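Local structure of elongation factor G (Thermus thermophilus, 2DY1) at residues R10-V15 against E270-P275; F495-T500 against A535-G540. The protein probably acts as a GTP-hydrolysing elongation factor in protein synthesis, and binds GTP together with a magnesium ion. One frame throughout, in Å; residues are numbered along the deposited sequence.

Interaction 1. Residues R10-V15 against E270-P275; sequences RTVALV and EALPSP
Leu272 meets Val12 through single methyl groups: its CD1 lies 3.8 Å from Val12 CG2, and the two side chains cross at about a right angle. Leu272 is also the first residue to leave helical geometry after helix 261-271, and its CB points at the strand. With CG anti to its carbonyl carbon (chi1 -56°), the branch is carried over to the valine. Its carbonyl O lies 2.8 Å from Arg10 NE. NH2 of the same guanidinium is hydrogen-bonded to the carbonyl of Leu269, so at least that bond holds it at the helix end.

The CB of Pro273 points away from the strand, and the residue presents its carbonyl instead. That O sits 3.3 Å from Arg10 CD and is linked to the strand backbone through water. One molecule accepts from Thr11 N (2.9 Å) and lies 2.8 Å from Pro273 O; a second lies between Pro273 O and Thr11 O, and which oxygens their protons serve is not settled.

Ser274 comes closest to Arg10 in backbone terms, with CA atoms 5.2 Å apart. Its N lies over one face of the guanidinium, and its CB is 3.5 Å from Arg10 NH1. As N-cap of helix 275-279, it caps a following backbone N with its side chain, while Glu277 OE2 accepts from its own N, a pattern consistent with a capping box.

Strand 9-16 runs between strands 74-80 and 100-106 of the GTP-binding domain and leads into the P-loop that holds GTP. The end of helix 261-271 and the loop after it lie against its beginning, with Leu272 also against Val242 of helix 231-243 and Ala100 of strand 100-106, and Pro275 against Arg304 of strand 298-307.

Interaction 2. Residues F495-T500 against A535-G540; sequences FEWRIT and AIVYNG
The Trp497 indole approaches Val537 obliquely, its CZ3 3.9 Å from CG1, and carries Ile499 CG1 over one face, 3.5 Å above the plane. The Phe495 ring likewise leans on Val537, its CE1 meeting the other methyl, CG2, at 3.7 Å. Phe495 and Trp497, two residues apart, have their CB on the same face; CG anti to the backbone N (chi1 176°) brings the Phe495 ring to Val537. Glu496 OE1 stands over one face of the Arg498 guanidinium, a salt bridge in which no N-H points at the oxygen. At the edge of the Tyr538 ring, in its plane, is Ile536 O.

Three backbone bonds, Glu496 N to Ala535 O (2.7 Å), Val537 N to Glu496 O (3.0 Å) and Arg498 N to Val537 O (2.8 Å), join the strands in parallel at 14°. Strands 494-497 and 533-541 are connected through helix 509-520 as a beta-alpha-beta crossover of the S5-like domain IV, and Phe495 and Trp497 pack on that helix.

Glu496 and Ile536 lie side by side, pointing the same way, with OE1 beside CG1 and CD1, while Ile536 CG2 meets Arg498 CG at 3.7 Å. Putting an alanine at Ile536 would probably leave Arg498 CG without that neighbour and strip the Glu496 carboxylate of its apolar flank. Farther along, Ile499 CD1 reaches Asn539 N at 3.4 Å.

Overall arrangement
Interaction 1 is a buried contact in the GTP-binding domain, interaction 2 a partly buried one in domain IV, with centres 70 Å apart on opposite sides of the chain's centre and no shared element. In 10-15 against 270-275, a strand meets a helix end and loop: 294 Å² is buried, by one methyl pair and an arginine among carbonyls, with waters bridging the backbones. In 495-500 against 535-540, two parallel strands and the loop following the first bury 456 Å², with aromatic and aliphatic groups on the helix-facing side and a charged pair on the other. Direct backbone hydrogen bonds thus join the segments of interaction 2, where interaction 1 relies on water between them.

Interaction 1. Residues R10-V15 against E270-P275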
loop_
_atom_site.group_PDB
_atom_site.type_symbol
_atom_site.label_atom_id
_atom_site.label_comp_id
_atom_site.label_asym_id
_atom_site.label_seq_id
_atom_site.Cartn_x
_atom_site.Cartn_y
_atom_site.Cartn_z
ATOM N N ARG A 10 25.716 -4.515 2.448
ATOM C CA ARG A 10 24.499 -4.370 3.247
ATOM C C ARG A 10 23.385 -3.917 2.301
ATOM O O ARG A 10 23.646 -3.196 1.346
ATOM C CB ARG A 10 24.628 -3.276 4.313
ATOM C CG ARG A 10 25.775 -3.419 5.292
ATOM C CD ARG A 10 25.564 -4.584 6.221
ATOM N NE ARG A 10 26.657 -4.650 7.187
ATOM C CZ ARG A 10 27.733 -5.412 7.045
ATOM N NH1 ARG A 10 27.866 -6.170 5.968
ATOM N NH2 ARG A 10 28.647 -5.450 8.009
ATOM N N THR A 11 22.162 -4.363 2.553
ATOM C CA THR A 11 20.998 -3.905 1.787
ATOM C C THR A 11 20.111 -3.269 2.863
ATOM O O THR A 11 19.686 -3.940 3.811
ATOM C CB THR A 11 20.218 -5.038 1.119
ATOM O OG1 THR A 11 21.133 -5.886 0.404
ATOM C CG2 THR A 11 19.231 -4.449 0.103
ATOM N N VAL A 12 19.764 -2.003 2.667
ATOM C CA VAL A 12 19.030 -1.259 3.690
ATOM C C VAL A 12 17.902 -0.441 3.087
ATOM O O VAL A 12 18.127 0.239 2.083
ATOM C CB VAL A 12 20.017 -0.280 4.413
ATOM C CG1 VAL A 12 19.292 0.541 5.485
ATOM C CG2 VAL A 12 21.188 -1.070 5.039
ATOM N N ALA A 13 16.705 -0.507 3.685
ATOM C CA ALA A 13 15.577 0.314 3.203
ATOM C C ALA A 13 15.511 1.539 4.104
ATOM O O ALA A 13 15.492 1.395 5.321
ATOM C CB ALA A 13 14.273 -0.439 3.308
ATOM N N LEU A 14 15.463 2.722 3.497
ATOM C CA LEU A 14 15.401 3.993 4.233
ATOM C C LEU A 14 13.924 4.392 4.168
ATOM O O LEU A 14 13.376 4.704 3.083
ATOM C CB LEU A 14 16.295 5.018 3.533
ATOM C CG LEU A 14 16.211 6.468 4.004
ATOM C CD1 LEU A 14 16.487 6.571 5.504
ATOM C CD2 LEU A 14 17.247 7.252 3.227
ATOM N N VAL A 15 13.281 4.392 5.333
ATOM C CA VAL A 15 11.850 4.660 5.437
ATOM C C VAL A 15 11.600 5.708 6.498
ATOM O O VAL A 15 12.514 6.087 7.231
ATOM C CB VAL A 15 11.088 3.379 5.815
ATOM C CG1 VAL A 15 11.203 2.358 4.674
ATOM C CG2 VAL A 15 11.689 2.745 7.103
ATOM N N GLU A 270 28.766 -1.123 10.493
ATOM C CA GLU A 270 29.064 -1.711 11.791
ATOM C C GLU A 270 27.892 -2.375 12.506
ATOM O O GLU A 270 28.045 -3.425 13.138
ATOM C CB GLU A 270 29.649 -0.627 12.700
ATOM C CG GLU A 270 29.796 -1.045 14.152
ATOM C CD GLU A 270 30.255 0.104 15.034
ATOM O OE1 GLU A 270 30.088 1.276 14.620
ATOM O OE2 GLU A 270 30.766 -0.163 16.143
ATOM N N ALA A 271 26.713 -1.773 12.401
ATOM C CA ALA A 271 25.538 -2.267 13.102
ATOM C C ALA A 271 24.551 -3.191 12.411
ATOM O O ALA A 271 23.944 -4.034 13.060
ATOM C CB ALA A 271 24.769 -1.066 13.671
ATOM N N LEU A 272 24.370 -3.029 11.106
ATOM C CA LEU A 272 23.370 -3.806 10.404
ATOM C C LEU A 272 23.937 -5.082 9.824
ATOM O O LEU A 272 25.119 -5.155 9.519
ATOM C CB LEU A 272 22.708 -2.920 9.342
ATOM C CG LEU A 272 22.125 -1.644 9.978
ATOM C CD1 LEU A 272 21.450 -0.821 8.866
ATOM C CD2 LEU A 272 21.112 -1.962 11.078
ATOM N N PRO A 273 23.084 -6.103 9.670
ATOM C CA PRO A 273 23.548 -7.390 9.145
ATOM C C PRO A 273 23.818 -7.517 7.676
ATOM O O PRO A 273 23.208 -6.848 6.857
ATOM C CB PRO A 273 22.443 -8.342 9.568
ATOM C CG PRO A 273 21.220 -7.510 9.321
ATOM C CD PRO A 273 21.640 -6.162 9.960
ATOM N N SER A 274 24.731 -8.432 7.361
ATOM C CA SER A 274 25.072 -8.742 5.985
ATOM C C SER A 274 24.055 -9.781 5.500
ATOM O O SER A 274 23.339 -10.403 6.293
ATOM C CB SER A 274 26.468 -9.370 5.925
ATOM O OG SER A 274 26.401 -10.689 6.463
ATOM N N PRO A 275 23.965 -9.979 4.178
ATOM C CA PRO A 275 23.021 -10.962 3.642
ATOM C C PRO A 275 23.348 -12.372 4.162
ATOM O O PRO A 275 22.447 -13.166 4.426
ATOM C CB PRO A 275 23.224 -10.847 2.131
ATOM C CG PRO A 275 23.577 -9.418 1.953
ATOM C CD PRO A 275 24.497 -9.108 3.117
HETATM O O HOH W 1 22.305 -6.775 4.193
HETATM O O HOH W 2 21.535 -4.500 6.452
#

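Interaction 2. Residues F495-T500 against A535-G540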
loop_
_atom_site.group_PDB
_atom_site.type_symbol
_atom_site.label_atom_id
_atom_site.label_comp_id
_atom_site.label_asym_id
_atom_site.label_seq_id
_atom_site.Cartn_x
_atom_site.Cartn_y
_atom_site.Cartn_z
ATOM N N PHE A 495 -35.919 -19.486 -4.581
ATOM C CA PHE A 495 -36.735 -19.961 -5.692
ATOM C C PHE A 495 -37.395 -21.241 -5.206
ATOM O O PHE A 495 -36.718 -22.147 -4.708
ATOM C CB PHE A 495 -35.883 -20.277 -6.921
ATOM C CG PHE A 495 -36.668 -20.851 -8.063
ATOM C CD1 PHE A 495 -37.362 -20.018 -8.930
ATOM C CD2 PHE A 495 -36.741 -22.230 -8.247
ATOM C CE1 PHE A 495 -38.124 -20.557 -9.971
ATOM C CE2 PHE A 495 -37.500 -22.773 -9.281
ATOM C CZ PHE A 495 -38.191 -21.930 -10.143
ATOM N N GLU A 496 -38.716 -21.310 -5.340
ATOM C CA GLU A 496 -39.466 -22.491 -4.919
ATOM C C GLU A 496 -40.228 -23.121 -6.068
ATOM O O GLU A 496 -41.017 -22.453 -6.722
ATOM C CB GLU A 496 -40.491 -22.129 -3.832
ATOM C CG GLU A 496 -39.950 -22.028 -2.427
ATOM C CD GLU A 496 -41.036 -21.641 -1.437
ATOM O OE1 GLU A 496 -42.217 -21.995 -1.674
ATOM O OE2 GLU A 496 -40.706 -20.995 -0.427
ATOM N N TRP A 497 -39.991 -24.401 -6.317
ATOM C CA TRP A 497 -40.737 -25.115 -7.342
ATOM C C TRP A 497 -41.938 -25.721 -6.619
ATOM O O TRP A 497 -41.782 -26.599 -5.760
ATOM C CB TRP A 497 -39.894 -26.232 -7.917
ATOM C CG TRP A 497 -40.492 -26.964 -9.057
ATOM C CD1 TRP A 497 -40.858 -28.278 -9.080
ATOM C CD2 TRP A 497 -40.646 -26.479 -10.393
ATOM N NE1 TRP A 497 -41.217 -28.650 -10.350
ATOM C CE2 TRP A 497 -41.095 -27.562 -11.179
ATOM C CE3 TRP A 497 -40.441 -25.232 -11.004
ATOM C CZ2 TRP A 497 -41.337 -27.443 -12.552
ATOM C CZ3 TRP A 497 -40.680 -25.109 -12.368
ATOM C CH2 TRP A 497 -41.122 -26.210 -13.128
ATOM N N ARG A 498 -43.135 -25.249 -6.944
ATOM C CA ARG A 498 -44.342 -25.776 -6.318
ATOM C C ARG A 498 -45.308 -26.282 -7.377
ATOM O O ARG A 498 -46.516 -26.282 -7.189
ATOM C CB ARG A 498 -45.011 -24.698 -5.451
ATOM C CG ARG A 498 -44.190 -24.313 -4.218
ATOM C CD ARG A 498 -44.140 -25.468 -3.211
ATOM N NE ARG A 498 -43.373 -25.119 -2.019
ATOM C CZ ARG A 498 -42.049 -25.220 -1.908
ATOM N NH1 ARG A 498 -41.303 -25.668 -2.923
ATOM N NH2 ARG A 498 -41.466 -24.875 -0.768
ATOM N N ILE A 499 -44.753 -26.727 -8.503
ATOM C CA ILE A 499 -45.564 -27.263 -9.582
ATOM C C ILE A 499 -46.124 -28.607 -9.148
ATOM O O ILE A 499 -45.401 -29.418 -8.563
ATOM C CB ILE A 499 -44.701 -27.428 -10.869
ATOM C CG1 ILE A 499 -44.473 -26.051 -11.509
ATOM C CG2 ILE A 499 -45.379 -28.372 -11.874
ATOM C CD1 ILE A 499 -45.738 -25.380 -12.014
ATOM N N THR A 500 -47.412 -28.823 -9.410
ATOM C CA THR A 500 -48.063 -30.073 -9.061
ATOM C C THR A 500 -48.676 -30.732 -10.296
ATOM O O THR A 500 -48.876 -30.084 -11.332
ATOM C CB THR A 500 -49.187 -29.848 -8.022
ATOM O OG1 THR A 500 -50.238 -29.077 -8.618
ATOM C CG2 THR A 500 -48.642 -29.112 -6.795
ATOM N N ALA A 535 -39.342 -16.310 -5.105
ATOM C CA ALA A 535 -40.079 -16.556 -6.334
ATOM C C ALA A 535 -40.631 -17.977 -6.253
ATOM O O ALA A 535 -39.877 -18.943 -6.122
ATOM C CB ALA A 535 -39.152 -16.414 -7.548
ATOM N N ILE A 536 -41.950 -18.089 -6.339
ATOM C CA ILE A 536 -42.638 -19.370 -6.272
ATOM C C ILE A 536 -43.341 -19.655 -7.603
ATOM O O ILE A 536 -44.206 -18.882 -8.033
ATOM C CB ILE A 536 -43.696 -19.342 -5.141
ATOM C CG1 ILE A 536 -43.020 -19.005 -3.803
ATOM C CG2 ILE A 536 -44.391 -20.692 -5.052
ATOM C CD1 ILE A 536 -44.003 -18.812 -2.648
ATOM N N VAL A 537 -42.957 -20.751 -8.264
ATOM C CA VAL A 537 -43.602 -21.139 -9.522
ATOM C C VAL A 537 -44.604 -22.196 -9.087
ATOM O O VAL A 537 -44.225 -23.285 -8.634
ATOM C CB VAL A 537 -42.573 -21.681 -10.522
ATOM C CG1 VAL A 537 -43.292 -22.277 -11.766
ATOM C CG2 VAL A 537 -41.654 -20.536 -10.940
ATOM N N TYR A 538 -45.886 -21.862 -9.222
ATOM C CA TYR A 538 -46.939 -22.722 -8.703
ATOM C C TYR A 538 -47.943 -23.323 -9.659
ATOM O O TYR A 538 -48.777 -24.125 -9.249
ATOM C CB TYR A 538 -47.694 -21.960 -7.618
ATOM C CG TYR A 538 -48.464 -20.748 -8.109
ATOM C CD1 TYR A 538 -47.849 -19.494 -8.245
ATOM C CD2 TYR A 538 -49.817 -20.855 -8.430
ATOM C CE1 TYR A 538 -48.581 -18.391 -8.688
ATOM C CE2 TYR A 538 -50.547 -19.766 -8.870
ATOM C CZ TYR A 538 -49.927 -18.536 -8.998
ATOM O OH TYR A 538 -50.661 -17.461 -9.434
ATOM N N ASN A 539 -47.891 -22.926 -10.925
ATOM C CA ASN A 539 -48.815 -23.483 -11.901
ATOM C C ASN A 539 -48.235 -23.126 -13.271
ATOM O O ASN A 539 -47.252 -22.379 -13.368
ATOM C CB ASN A 539 -50.219 -22.875 -11.707
ATOM C CG ASN A 539 -51.315 -23.626 -12.467
ATOM O OD1 ASN A 539 -52.435 -23.115 -12.630
ATOM N ND2 ASN A 539 -51.010 -24.833 -12.910
ATOM N N GLY A 540 -48.825 -23.676 -14.320
ATOM C CA GLY A 540 -48.339 -23.398 -15.661
ATOM C C GLY A 540 -48.770 -24.537 -16.558
ATOM O O GLY A 540 -49.603 -25.370 -16.180
HETATM O O HOH W 3 -48.708 -24.937 -6.437
HETATM O O HOH W 4 -49.094 -26.581 -10.381
#